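Local coordinates for inositol polyphosphate multikinase alpha (Arabidopsis thaliana, PDB 4FRF), which phosphorylates inositol phosphates with broad specificity, using ATP to convert inositol 1,4,5-trisphosphate into the 1,3,4,5,6-pentakisphosphate, at residues P83-V88 / S210-Y215; D87-S92 / R122-E127; L77-K82 / R229-L234; G186-L191 / S257-I262. All blocks are in the same frame, centred on the assembly; numbering follows the deposited sequence.

How the interactions relate
Two of the contacts pair strands of one five-stranded antiparallel sheet, and a third fastens a loop to its edge. Interaction 1 pairs the middle strand, 83-90, with strand 209-216, and interaction 2, about 9 Å away between centres, pairs the same strand with 121-130; both use Asp87 and Val88. Interaction 3 lies at the edge, about 17 Å from interaction 2 between centres, where the loop before strand 83-90 meets strand 231-235. Interaction 4 joins helices 187-200 and 249-265 on one face of the sheet, and its Phe258 touches Val88 and Met213. Segments 77-82, 83-88 and 87-92 come first in the chain, then 122-127, 186-191, 210-215, 229-234 and 257-262: distant stretches build one kinase core.

Interaction 1: residues P83-V88 / S210-Y215; sequences PSVMDV and SILMVY
Met86 and Met213 pair through two backbone hydrogen bonds, Met86 N to Met213 O and, at 2.9 Å, Met213 N to Met86 O. They sit midway along an antiparallel ladder at the heart of the five-stranded sheet of this inositol phosphate kinase, where strand 83-90 lies between two neighbours. Val88 and Ile211 form the next hydrogen-bonded pair, with Val88 N 2.8 Å from Ile211 O. Toward the other end the ladder slackens: Tyr215 N still reaches Ser84 O at 3.2 Å, but the return bond from Ser84 N to Tyr215 O is weak. Between these rungs, Val85 with Val214 and Asp87 with Leu212 are non-hydrogen-bonded pairs, and the short segment axes run at 165°.

Met86, Met213, Val88 and Ile211 point to the face covered by helices 149-158 and 249-265. Here the two methionine side chains lie alongside each other, pointing the same way, and the bend at chi3 of Met213 (-74°) brings its CE to 3.4 Å from Met86 SD. On the same face Ser84 CB lies over the Tyr215 ring, 4.0 Å from CZ; the ends of these two residues look elsewhere, Tyr215 OH to Phe159 O and Ser84 OG to Asn217. The opposite face carries Val85, Asp87, Leu212 and Val214, with Asp87 OD2 salt-bridged to Arg141. Val85 CG2, anti to the backbone N, slants across Leu212 to meet CD2 at 3.9 Å. At the start of the strand, the ring of Pro83 rests its CB against Val214 CG2, 3.8 Å away.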
loop_
_atom_site.group_PDB
_atom_site.type_symbol
_atom_site.label_atom_id
_atom_site.label_comp_id
_atom_site.label_asym_id
_atom_site.label_seq_id
_atom_site.Cartn_x
_atom_site.Cartn_y
_atom_site.Cartn_z
ATOM N N PRO A 83 3.780 29.853 10.207
ATOM C CA PRO A 83 3.805 28.443 9.881
ATOM C C PRO A 83 4.479 28.168 8.557
ATOM O O PRO A 83 4.214 28.861 7.580
ATOM C CB PRO A 83 2.324 28.098 9.777
ATOM C CG PRO A 83 1.678 29.369 9.281
ATOM C CD PRO A 83 2.550 30.515 9.729
ATOM N N SER A 84 5.368 27.178 8.536
ATOM C CA SER A 84 5.757 26.512 7.294
ATOM C C SER A 84 4.742 25.418 7.036
ATOM O O SER A 84 4.331 24.727 7.964
ATOM C CB SER A 84 7.149 25.895 7.417
ATOM O OG SER A 84 8.146 26.878 7.653
ATOM N N VAL A 85 4.344 25.256 5.781
ATOM C CA VAL A 85 3.310 24.279 5.417
ATOM C C VAL A 85 3.681 23.475 4.142
ATOM O O VAL A 85 4.373 23.983 3.267
ATOM C CB VAL A 85 1.930 24.975 5.247
ATOM C CG1 VAL A 85 2.011 26.043 4.204
ATOM C CG2 VAL A 85 0.870 23.972 4.865
ATOM N N MET A 86 3.256 22.212 4.072
ATOM C CA MET A 86 3.491 21.381 2.864
ATOM C C MET A 86 2.332 20.452 2.531
ATOM O O MET A 86 1.795 19.785 3.406
ATOM C CB MET A 86 4.773 20.554 2.982
ATOM C CG MET A 86 5.007 19.644 1.768
ATOM S SD MET A 86 6.215 18.331 2.051
ATOM C CE MET A 86 7.699 19.140 1.471
ATOM N N ASP A 87 1.993 20.364 1.253
ATOM C CA ASP A 87 0.886 19.524 0.848
ATOM C C ASP A 87 1.282 18.432 -0.153
ATOM O O ASP A 87 1.717 18.721 -1.279
ATOM C CB ASP A 87 -0.284 20.357 0.334
ATOM C CG ASP A 87 -0.088 20.828 -1.091
ATOM O OD1 ASP A 87 0.793 21.687 -1.326
ATOM O OD2 ASP A 87 -0.852 20.374 -1.974
ATOM N N VAL A 88 1.106 17.177 0.279
ATOM C CA VAL A 88 1.512 16.008 -0.475
ATOM C C VAL A 88 0.321 15.218 -0.998
ATOM O O VAL A 88 -0.607 14.909 -0.251
ATOM C CB VAL A 88 2.325 15.107 0.393
ATOM C CG1 VAL A 88 3.065 14.088 -0.453
ATOM C CG2 VAL A 88 3.280 15.943 1.211
ATOM N N SER A 210 -4.933 14.704 -0.564
ATOM C CA SER A 210 -3.595 15.131 -0.111
ATOM C C SER A 210 -3.425 15.085 1.397
ATOM O O SER A 210 -4.377 15.278 2.142
ATOM C CB SER A 210 -3.280 16.555 -0.605
ATOM O OG SER A 210 -3.405 16.668 -2.018
ATOM N N ILE A 211 -2.196 14.875 1.843
ATOM C CA ILE A 211 -1.859 15.096 3.229
ATOM C C ILE A 211 -1.262 16.478 3.398
ATOM O O ILE A 211 -0.482 16.925 2.561
ATOM C CB ILE A 211 -0.851 14.104 3.723
ATOM C CG1 ILE A 211 -1.547 12.818 4.137
ATOM C CG2 ILE A 211 -0.112 14.667 4.909
ATOM C CD1 ILE A 211 -0.608 11.790 4.726
ATOM N N LEU A 212 -1.596 17.134 4.508
ATOM C CA LEU A 212 -1.058 18.435 4.822
ATOM C C LEU A 212 -0.270 18.408 6.112
ATOM O O LEU A 212 -0.802 18.052 7.159
ATOM C CB LEU A 212 -2.184 19.439 4.951
ATOM C CG LEU A 212 -1.741 20.899 5.059
ATOM C CD1 LEU A 212 -2.829 21.813 4.556
ATOM C CD2 LEU A 212 -1.372 21.242 6.491
ATOM N N MET A 213 0.995 18.821 6.038
ATOM C CA MET A 213 1.816 19.031 7.233
ATOM C C MET A 213 1.958 20.525 7.510
ATOM O O MET A 213 1.949 21.343 6.585
ATOM C CB MET A 213 3.198 18.399 7.061
ATOM C CG MET A 213 3.165 16.931 6.603
ATOM S SD MET A 213 4.793 16.113 6.554
ATOM C CE MET A 213 5.513 16.880 5.091
ATOM N N VAL A 214 2.051 20.878 8.787
ATOM C CA VAL A 214 2.297 22.261 9.178
ATOM C C VAL A 214 2.959 22.331 10.541
ATOM O O VAL A 214 2.873 21.384 11.329
ATOM C CB VAL A 214 0.993 23.124 9.176
ATOM C CG1 VAL A 214 -0.114 22.452 9.955
ATOM C CG2 VAL A 214 1.272 24.476 9.756
ATOM N N TYR A 215 3.655 23.437 10.803
ATOM C CA TYR A 215 4.252 23.651 12.119
ATOM C C TYR A 215 4.608 25.119 12.432
ATOM O O TYR A 215 4.488 25.998 11.576
ATOM C CB TYR A 215 5.447 22.713 12.345
ATOM C CG TYR A 215 6.675 23.011 11.512
ATOM C CD1 TYR A 215 7.674 23.860 11.996
ATOM C CD2 TYR A 215 6.899 22.346 10.300
ATOM C CE1 TYR A 215 8.832 24.090 11.273
ATOM C CE2 TYR A 215 8.055 22.579 9.562
ATOM C CZ TYR A 215 9.014 23.462 10.056
ATOM O OH TYR A 215 10.169 23.693 9.347
#

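Interaction 2: residues D87-S92 / R122-E127; sequences DVKMGS and RISGFE
Asp87 turns its carboxylate over the bend of the facing strand, bringing OD2 to 3.3 Å from Ser124 CB. With CG placed between the backbone N and the carbonyl carbon (chi1 79°), the acid group reaches across to Ser124 and Gly125. Beneath it the backbone forms a classic beta bulge, in which Ser124 and Gly125 together face Asp87. Ser124 N donates to Asp87 O at 2.8 Å, Gly125 N adds a weak bond to the same oxygen, and Asp87 N returns a nearly straight bond (167°) to Gly125 O.

Two residues on, Lys89 N is held by Arg122 O at 2.8 Å, and both long side chains leave on the same face as Asp87. The lysine bends at chi2, so that its CD passes over one face of the Arg122 guanidinium, 4.2 Å above the plane and offset toward the rim; the same CD lies 3.6 Å from Ser124 OG. Val88 points the other way, with CG1 against Arg122 O at 3.5 Å.

Strand 83-90 and the glycine that follows it, Gly91, carry the PxxxDxKxG signature of the family, which includes Asp87 and Lys89. Asp87 and Arg122 find their salt-bridge partners, Arg141 and Asp111, outside the two strands, so the pairing itself rests on backbone bonds and on the aliphatic part of Lys89.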
loop_
_atom_site.group_PDB
_atom_site.type_symbol
_atom_site.label_atom_id
_atom_site.label_comp_id
_atom_site.label_asym_id
_atom_site.label_seq_id
_atom_site.Cartn_x
_atom_site.Cartn_y
_atom_site.Cartn_z
ATOM N N ASP A 87 1.993 20.364 1.253
ATOM C CA ASP A 87 0.886 19.524 0.848
ATOM C C ASP A 87 1.282 18.432 -0.153
ATOM O O ASP A 87 1.717 18.721 -1.279
ATOM C CB ASP A 87 -0.284 20.357 0.334
ATOM C CG ASP A 87 -0.088 20.828 -1.091
ATOM O OD1 ASP A 87 0.793 21.687 -1.326
ATOM O OD2 ASP A 87 -0.852 20.374 -1.974
ATOM N N VAL A 88 1.106 17.177 0.279
ATOM C CA VAL A 88 1.512 16.008 -0.475
ATOM C C VAL A 88 0.321 15.218 -0.998
ATOM O O VAL A 88 -0.607 14.909 -0.251
ATOM C CB VAL A 88 2.325 15.107 0.393
ATOM C CG1 VAL A 88 3.065 14.088 -0.453
ATOM C CG2 VAL A 88 3.280 15.943 1.211
ATOM N N LYS A 89 0.367 14.886 -2.284
ATOM C CA LYS A 89 -0.660 14.082 -2.932
ATOM C C LYS A 89 -0.411 12.612 -2.660
ATOM O O LYS A 89 0.544 12.023 -3.179
ATOM C CB LYS A 89 -0.628 14.332 -4.429
ATOM C CG LYS A 89 -1.983 14.431 -5.066
ATOM C CD LYS A 89 -2.076 15.691 -5.932
ATOM C CE LYS A 89 -3.505 15.962 -6.361
ATOM N NZ LYS A 89 -3.623 17.259 -7.074
ATOM N N MET A 90 -1.243 12.025 -1.811
ATOM C CA MET A 90 -1.106 10.625 -1.448
ATOM C C MET A 90 -1.732 9.727 -2.481
ATOM O O MET A 90 -2.875 9.938 -2.895
ATOM C CB MET A 90 -1.746 10.373 -0.106
ATOM C CG MET A 90 -0.890 10.823 1.022
ATOM S SD MET A 90 0.532 9.748 1.155
ATOM C CE MET A 90 1.669 10.808 2.021
ATOM N N GLY A 91 -0.975 8.729 -2.916
ATOM C CA GLY A 91 -1.519 7.707 -3.790
ATOM C C GLY A 91 -0.552 7.186 -4.825
ATOM O O GLY A 91 -0.008 7.959 -5.624
ATOM N N SER A 92 -0.347 5.861 -4.796
ATOM C CA SER A 92 0.402 5.119 -5.819
ATOM C C SER A 92 -0.106 5.425 -7.245
ATOM O O SER A 92 0.651 5.374 -8.208
ATOM C CB SER A 92 0.312 3.619 -5.520
ATOM O OG SER A 92 1.246 2.863 -6.282
ATOM N N ARG A 122 3.524 12.390 -3.797
ATOM C CA ARG A 122 3.926 13.526 -4.638
ATOM C C ARG A 122 3.837 14.880 -3.902
ATOM O O ARG A 122 2.741 15.418 -3.709
ATOM C CB ARG A 122 3.041 13.581 -5.880
ATOM C CG ARG A 122 3.674 14.261 -7.072
ATOM C CD ARG A 122 2.624 14.808 -8.061
ATOM N NE ARG A 122 1.442 13.957 -8.197
ATOM C CZ ARG A 122 0.509 14.109 -9.138
ATOM N NH1 ARG A 122 0.622 15.066 -10.052
ATOM N NH2 ARG A 122 -0.536 13.301 -9.178
ATOM N N ILE A 123 4.986 15.454 -3.547
ATOM C CA ILE A 123 5.008 16.791 -2.960
ATOM C C ILE A 123 4.458 17.817 -3.960
ATOM O O ILE A 123 4.986 17.965 -5.063
ATOM C CB ILE A 123 6.408 17.181 -2.545
ATOM C CG1 ILE A 123 6.920 16.216 -1.496
ATOM C CG2 ILE A 123 6.411 18.563 -1.998
ATOM C CD1 ILE A 123 8.375 16.336 -1.244
ATOM N N SER A 124 3.351 18.463 -3.591
ATOM C CA SER A 124 2.577 19.293 -4.525
ATOM C C SER A 124 2.927 20.747 -4.331
ATOM O O SER A 124 2.667 21.596 -5.197
ATOM C CB SER A 124 1.077 19.115 -4.289
ATOM O OG SER A 124 0.595 17.920 -4.870
ATOM N N GLY A 125 3.450 21.044 -3.155
ATOM C CA GLY A 125 3.808 22.372 -2.813
ATOM C C GLY A 125 4.159 22.450 -1.358
ATOM O O GLY A 125 3.758 21.595 -0.561
ATOM N N PHE A 126 4.942 23.468 -1.023
ATOM C CA PHE A 126 5.242 23.804 0.340
ATOM C C PHE A 126 5.573 25.265 0.387
ATOM O O PHE A 126 5.707 25.900 -0.659
ATOM C CB PHE A 126 6.422 22.979 0.850
ATOM C CG PHE A 126 7.719 23.245 0.129
ATOM C CD1 PHE A 126 8.615 24.169 0.613
ATOM C CD2 PHE A 126 8.081 22.496 -0.974
ATOM C CE1 PHE A 126 9.820 24.381 -0.018
ATOM C CE2 PHE A 126 9.289 22.717 -1.610
ATOM C CZ PHE A 126 10.150 23.669 -1.131
ATOM N N GLU A 127 5.625 25.810 1.605
ATOM C CA GLU A 127 6.079 27.175 1.867
ATOM C C GLU A 127 6.818 27.198 3.209
ATOM O O GLU A 127 6.322 26.686 4.215
ATOM C CB GLU A 127 4.897 28.138 1.903
ATOM C CG GLU A 127 5.261 29.549 2.369
ATOM C CD GLU A 127 4.042 30.425 2.590
ATOM O OE1 GLU A 127 3.023 29.876 3.067
ATOM O OE2 GLU A 127 4.108 31.659 2.301
#

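Interaction 3: residues L77-K82 / R229-L234; sequences LAEYTK and RPQVKL
Tyr80 reaches from the loop before strand 83-90 to the backbone of Arg229. Its CB stays back from segment 229-234, and the ring, held beside the backbone N (chi1 -70°), carries the contact across. CE1 arrives 3.5 Å from Arg229 O, which lies in the ring plane at the edge; on the other flank CE2 looks toward Gln231 OE1. At the tip, OH stands 2.7 Å from Arg229 O and 3.1 Å from Gln231 OE1, two acceptors competing for one proton. The amide of Gln231 is turned steeply to the ring, 78° between planes.

Arg229 doubles back over Tyr80. Its NH1 sits above one ring face near the rim; the guanidinium as a whole is distant, for at most a weak cation-pi attraction. NH2 donates to Glu79 O at 2.9 Å, and NH1 forms a long salt bridge of 3.8 Å with Glu79 OE1, their planes nearly parallel (7°). Replacing Tyr80 by a leucine would probably leave Arg229 O and Gln231 OE1 without their shared hydroxyl and the guanidinium without the ring beneath it.

The contact fastens a 3-10 turn and loop at 77-82 to the edge strand 231-235 of the antiparallel sheet in the kinase fold.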
loop_
_atom_site.group_PDB
_atom_site.type_symbol
_atom_site.label_atom_id
_atom_site.label_comp_id
_atom_site.label_asym_id
_atom_site.label_seq_id
_atom_site.Cartn_x
_atom_site.Cartn_y
_atom_site.Cartn_z
ATOM N N LEU A 77 -4.948 26.731 9.826
ATOM C CA LEU A 77 -3.803 27.638 9.995
ATOM C C LEU A 77 -4.064 28.797 10.965
ATOM O O LEU A 77 -3.141 29.528 11.346
ATOM C CB LEU A 77 -3.355 28.162 8.627
ATOM C CG LEU A 77 -2.865 27.062 7.678
ATOM C CD1 LEU A 77 -2.342 27.633 6.375
ATOM C CD2 LEU A 77 -1.804 26.237 8.354
ATOM N N ALA A 78 -5.314 28.927 11.391
ATOM C CA ALA A 78 -5.708 29.954 12.340
ATOM C C ALA A 78 -4.817 29.955 13.579
ATOM O O ALA A 78 -4.487 31.005 14.109
ATOM C CB ALA A 78 -7.150 29.763 12.735
ATOM N N GLU A 79 -4.410 28.774 14.023
ATOM C CA GLU A 79 -3.672 28.640 15.278
ATOM C C GLU A 79 -2.166 28.876 15.122
ATOM O O GLU A 79 -1.384 28.593 16.057
ATOM C CB GLU A 79 -3.893 27.243 15.879
ATOM C CG GLU A 79 -5.354 26.885 16.142
ATOM C CD GLU A 79 -5.614 25.383 15.994
ATOM O OE1 GLU A 79 -4.833 24.582 16.560
ATOM O OE2 GLU A 79 -6.598 25.012 15.310
ATOM N N TYR A 80 -1.741 29.310 13.932
ATOM C CA TYR A 80 -0.308 29.415 13.674
ATOM C C TYR A 80 0.106 30.827 13.350
ATOM O O TYR A 80 -0.542 31.505 12.552
ATOM C CB TYR A 80 0.131 28.453 12.567
ATOM C CG TYR A 80 0.094 26.988 12.974
ATOM C CD1 TYR A 80 1.192 26.381 13.590
ATOM C CD2 TYR A 80 -1.046 26.218 12.749
ATOM C CE1 TYR A 80 1.146 25.052 13.973
ATOM C CE2 TYR A 80 -1.093 24.889 13.119
ATOM C CZ TYR A 80 0.001 24.311 13.722
ATOM O OH TYR A 80 -0.067 22.995 14.088
ATOM N N THR A 81 1.179 31.277 13.997
ATOM C CA THR A 81 1.668 32.641 13.823
ATOM C C THR A 81 2.530 32.725 12.578
ATOM O O THR A 81 2.225 33.510 11.640
ATOM C CB THR A 81 2.503 33.098 15.042
ATOM O OG1 THR A 81 1.621 33.330 16.186
ATOM C CG2 THR A 81 3.220 34.394 14.696
ATOM N N LYS A 82 3.618 31.918 12.587
ATOM C CA LYS A 82 4.487 31.824 11.434
ATOM C C LYS A 82 4.650 30.357 11.086
ATOM O O LYS A 82 5.516 29.670 11.636
ATOM C CB LYS A 82 5.843 32.466 11.725
ATOM C CG LYS A 82 5.771 33.954 11.842
ATOM C CD LYS A 82 7.107 34.586 12.243
ATOM C CE LYS A 82 6.936 36.086 12.594
ATOM N NZ LYS A 82 5.936 36.777 11.709
ATOM N N ARG A 229 4.820 22.459 17.612
ATOM C CA ARG A 229 3.399 22.120 17.502
ATOM C C ARG A 229 3.018 21.577 16.103
ATOM O O ARG A 229 2.073 22.061 15.479
ATOM C CB ARG A 229 2.536 23.337 17.883
ATOM C CG ARG A 229 1.077 23.005 18.187
ATOM C CD ARG A 229 0.564 23.762 19.414
ATOM N NE ARG A 229 0.489 25.211 19.210
ATOM C CZ ARG A 229 -0.388 25.821 18.405
ATOM N NH1 ARG A 229 -1.232 25.101 17.662
ATOM N NH2 ARG A 229 -0.391 27.151 18.307
ATOM N N PRO A 230 3.735 20.534 15.638
ATOM C CA PRO A 230 3.541 19.958 14.299
ATOM C C PRO A 230 2.198 19.267 14.163
ATOM O O PRO A 230 1.735 18.646 15.108
ATOM C CB PRO A 230 4.654 18.920 14.211
ATOM C CG PRO A 230 4.893 18.524 15.615
ATOM C CD PRO A 230 4.668 19.733 16.448
ATOM N N GLN A 231 1.597 19.330 12.981
ATOM C CA GLN A 231 0.310 18.687 12.785
ATOM C C GLN A 231 0.033 18.143 11.398
ATOM O O GLN A 231 0.367 18.770 10.390
ATOM C CB GLN A 231 -0.825 19.593 13.235
ATOM C CG GLN A 231 -1.396 19.167 14.553
ATOM C CD GLN A 231 -2.299 20.198 15.170
ATOM O OE1 GLN A 231 -2.547 21.269 14.596
ATOM N NE2 GLN A 231 -2.777 19.902 16.373
ATOM N N VAL A 232 -0.662 17.004 11.372
ATOM C CA VAL A 232 -1.030 16.319 10.142
ATOM C C VAL A 232 -2.533 16.410 9.903
ATOM O O VAL A 232 -3.322 16.379 10.847
ATOM C CB VAL A 232 -0.649 14.823 10.211
ATOM C CG1 VAL A 232 -1.118 14.098 8.970
ATOM C CG2 VAL A 232 0.837 14.667 10.380
ATOM N N LYS A 233 -2.924 16.499 8.636
ATOM C CA LYS A 233 -4.334 16.515 8.266
ATOM C C LYS A 233 -4.521 16.107 6.808
ATOM O O LYS A 233 -3.591 16.169 6.008
ATOM C CB LYS A 233 -4.962 17.891 8.532
ATOM C CG LYS A 233 -5.094 18.215 10.021
ATOM C CD LYS A 233 -6.298 19.106 10.327
ATOM C CE LYS A 233 -6.775 18.942 11.791
ATOM N NZ LYS A 233 -5.666 18.961 12.805
ATOM N N LEU A 234 -5.707 15.610 6.493
ATOM C CA LEU A 234 -6.039 15.230 5.147
ATOM C C LEU A 234 -6.950 16.279 4.584
ATOM O O LEU A 234 -7.827 16.760 5.277
ATOM C CB LEU A 234 -6.777 13.902 5.157
ATOM C CG LEU A 234 -5.971 12.622 5.080
ATOM C CD1 LEU A 234 -4.963 12.556 6.214
ATOM C CD2 LEU A 234 -6.917 11.442 5.116
#

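Interaction 4: residues G186-L191 / S257-I262; sequences GILTQL and SFINFI
Leu191 presses its CD1 against the edge of the Phe258 ring, lying in the ring plane 3.5 Å from CD2. Ile262 crosses the same leucine at about a right angle. Ile259 reaches toward Leu191: with CG1 beside the backbone N (chi1 -72°), its CD1 rests 3.9 Å from Leu191 CB and closes on Leu191 O. These buried, apolar groups form the tight part of the contact. Leu188, itself partly exposed, makes the looser part. Its CD1 touches Ile259 CG2 at 3.9 Å and Ile262 CG2 at 4.1 Å, and nothing polar ties the helices there. With a glycine in place of Ile259, Leu188 CD1 and Leu191 CB would probably lose their shared partner, and a gap would open between the helices.

The segment axes of the two nearly antiparallel helices (160°) stay 10.4 Å apart, joined by apolar packing and no hydrogen bond. Both helices pack on the same side of the central sheet: Leu191 also touches Ile211 and Val232, Phe258 rests on Met213 and on Leu156 of helix 149-158, and Ile247 of the second subunit packs on Ser257 and Asn260 of helix 249-265.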
loop_
_atom_site.group_PDB
_atom_site.type_symbol
_atom_site.label_atom_id
_atom_site.label_comp_id
_atom_site.label_asym_id
_atom_site.label_seq_id
_atom_site.Cartn_x
_atom_site.Cartn_y
_atom_site.Cartn_z
ATOM N N GLY A 186 5.072 14.095 17.320
ATOM C CA GLY A 186 5.470 14.643 16.040
ATOM C C GLY A 186 4.707 14.069 14.861
ATOM O O GLY A 186 3.750 13.298 15.018
ATOM N N ILE A 187 5.154 14.415 13.669
ATOM C CA ILE A 187 4.496 13.967 12.485
ATOM C C ILE A 187 4.610 12.450 12.313
ATOM O O ILE A 187 3.675 11.798 11.828
ATOM C CB ILE A 187 5.032 14.705 11.270
ATOM C CG1 ILE A 187 4.691 16.190 11.397
ATOM C CG2 ILE A 187 4.479 14.090 9.969
ATOM C CD1 ILE A 187 4.412 16.882 10.094
ATOM N N LEU A 188 5.724 11.877 12.756
ATOM C CA LEU A 188 5.927 10.449 12.551
ATOM C C LEU A 188 4.854 9.675 13.310
ATOM O O LEU A 188 4.082 8.913 12.717
ATOM C CB LEU A 188 7.337 9.998 12.971
ATOM C CG LEU A 188 7.637 8.549 12.552
ATOM C CD1 LEU A 188 7.463 8.401 11.064
ATOM C CD2 LEU A 188 9.034 8.053 12.999
ATOM N N THR A 189 4.755 9.946 14.609
ATOM C CA THR A 189 3.722 9.356 15.436
ATOM C C THR A 189 2.360 9.542 14.788
ATOM O O THR A 189 1.566 8.616 14.712
ATOM C CB THR A 189 3.683 10.013 16.808
ATOM O OG1 THR A 189 4.963 9.882 17.438
ATOM C CG2 THR A 189 2.614 9.374 17.685
ATOM N N GLN A 190 2.080 10.762 14.347
ATOM C CA GLN A 190 0.796 11.066 13.743
ATOM C C GLN A 190 0.595 10.239 12.473
ATOM O O GLN A 190 -0.421 9.562 12.327
ATOM C CB GLN A 190 0.651 12.582 13.476
ATOM C CG GLN A 190 0.550 13.408 14.749
ATOM C CD GLN A 190 0.570 14.931 14.510
ATOM O OE1 GLN A 190 -0.060 15.445 13.573
ATOM N NE2 GLN A 190 1.244 15.656 15.402
ATOM N N LEU A 191 1.581 10.243 11.583
ATOM C CA LEU A 191 1.459 9.476 10.345
ATOM C C LEU A 191 1.226 7.986 10.637
ATOM O O LEU A 191 0.447 7.311 9.940
ATOM C CB LEU A 191 2.696 9.656 9.476
ATOM C CG LEU A 191 2.778 10.973 8.709
ATOM C CD1 LEU A 191 4.001 10.981 7.783
ATOM C CD2 LEU A 191 1.512 11.190 7.913
ATOM N N SER A 257 5.165 4.366 2.059
ATOM C CA SER A 257 6.342 4.937 1.441
ATOM C C SER A 257 6.654 6.292 2.118
ATOM O O SER A 257 7.744 6.508 2.683
ATOM C CB SER A 257 6.082 5.136 -0.046
ATOM O OG SER A 257 7.253 5.516 -0.737
ATOM N N PHE A 258 5.672 7.179 2.140
ATOM C CA PHE A 258 5.885 8.425 2.804
ATOM C C PHE A 258 6.466 8.198 4.199
ATOM O O PHE A 258 7.472 8.798 4.543
ATOM C CB PHE A 258 4.608 9.256 2.864
ATOM C CG PHE A 258 4.854 10.722 3.110
ATOM C CD1 PHE A 258 5.112 11.585 2.047
ATOM C CD2 PHE A 258 4.833 11.239 4.405
ATOM C CE1 PHE A 258 5.333 12.944 2.272
ATOM C CE2 PHE A 258 5.060 12.584 4.634
ATOM C CZ PHE A 258 5.329 13.436 3.570
ATOM N N ILE A 259 5.874 7.302 4.986
ATOM C CA ILE A 259 6.346 7.126 6.367
ATOM C C ILE A 259 7.814 6.736 6.387
ATOM O O ILE A 259 8.562 7.105 7.306
ATOM C CB ILE A 259 5.515 6.093 7.165
ATOM C CG1 ILE A 259 4.144 6.668 7.502
ATOM C CG2 ILE A 259 6.219 5.716 8.474
ATOM C CD1 ILE A 259 3.473 5.971 8.676
ATOM N N ASN A 260 8.244 6.033 5.346
ATOM C CA ASN A 260 9.615 5.538 5.309
ATOM C C ASN A 260 10.625 6.634 5.019
ATOM O O ASN A 260 11.699 6.661 5.638
ATOM C CB ASN A 260 9.773 4.392 4.311
ATOM C CG ASN A 260 11.128 3.736 4.400
ATOM O OD1 ASN A 260 11.988 3.949 3.540
ATOM N ND2 ASN A 260 11.355 2.982 5.478
ATOM N N PHE A 261 10.278 7.537 4.084
ATOM C CA PHE A 261 11.140 8.685 3.747
ATOM C C PHE A 261 11.437 9.505 4.987
ATOM O O PHE A 261 12.582 9.866 5.263
ATOM C CB PHE A 261 10.459 9.575 2.749
ATOM C CG PHE A 261 10.689 9.195 1.339
ATOM C CD1 PHE A 261 11.419 10.022 0.504
ATOM C CD2 PHE A 261 10.049 8.097 0.791
ATOM C CE1 PHE A 261 11.551 9.730 -0.854
ATOM C CE2 PHE A 261 10.200 7.779 -0.565
ATOM C CZ PHE A 261 10.943 8.594 -1.384
ATOM N N ILE A 262 10.390 9.772 5.747
ATOM C CA ILE A 262 10.502 10.547 6.945
ATOM C C ILE A 262 11.254 9.794 8.028
ATOM O O ILE A 262 11.930 10.388 8.850
ATOM C CB ILE A 262 9.116 10.994 7.423
ATOM C CG1 ILE A 262 8.612 12.095 6.502
ATOM C CG2 ILE A 262 9.159 11.477 8.858
ATOM C CD1 ILE A 262 7.182 12.405 6.650
#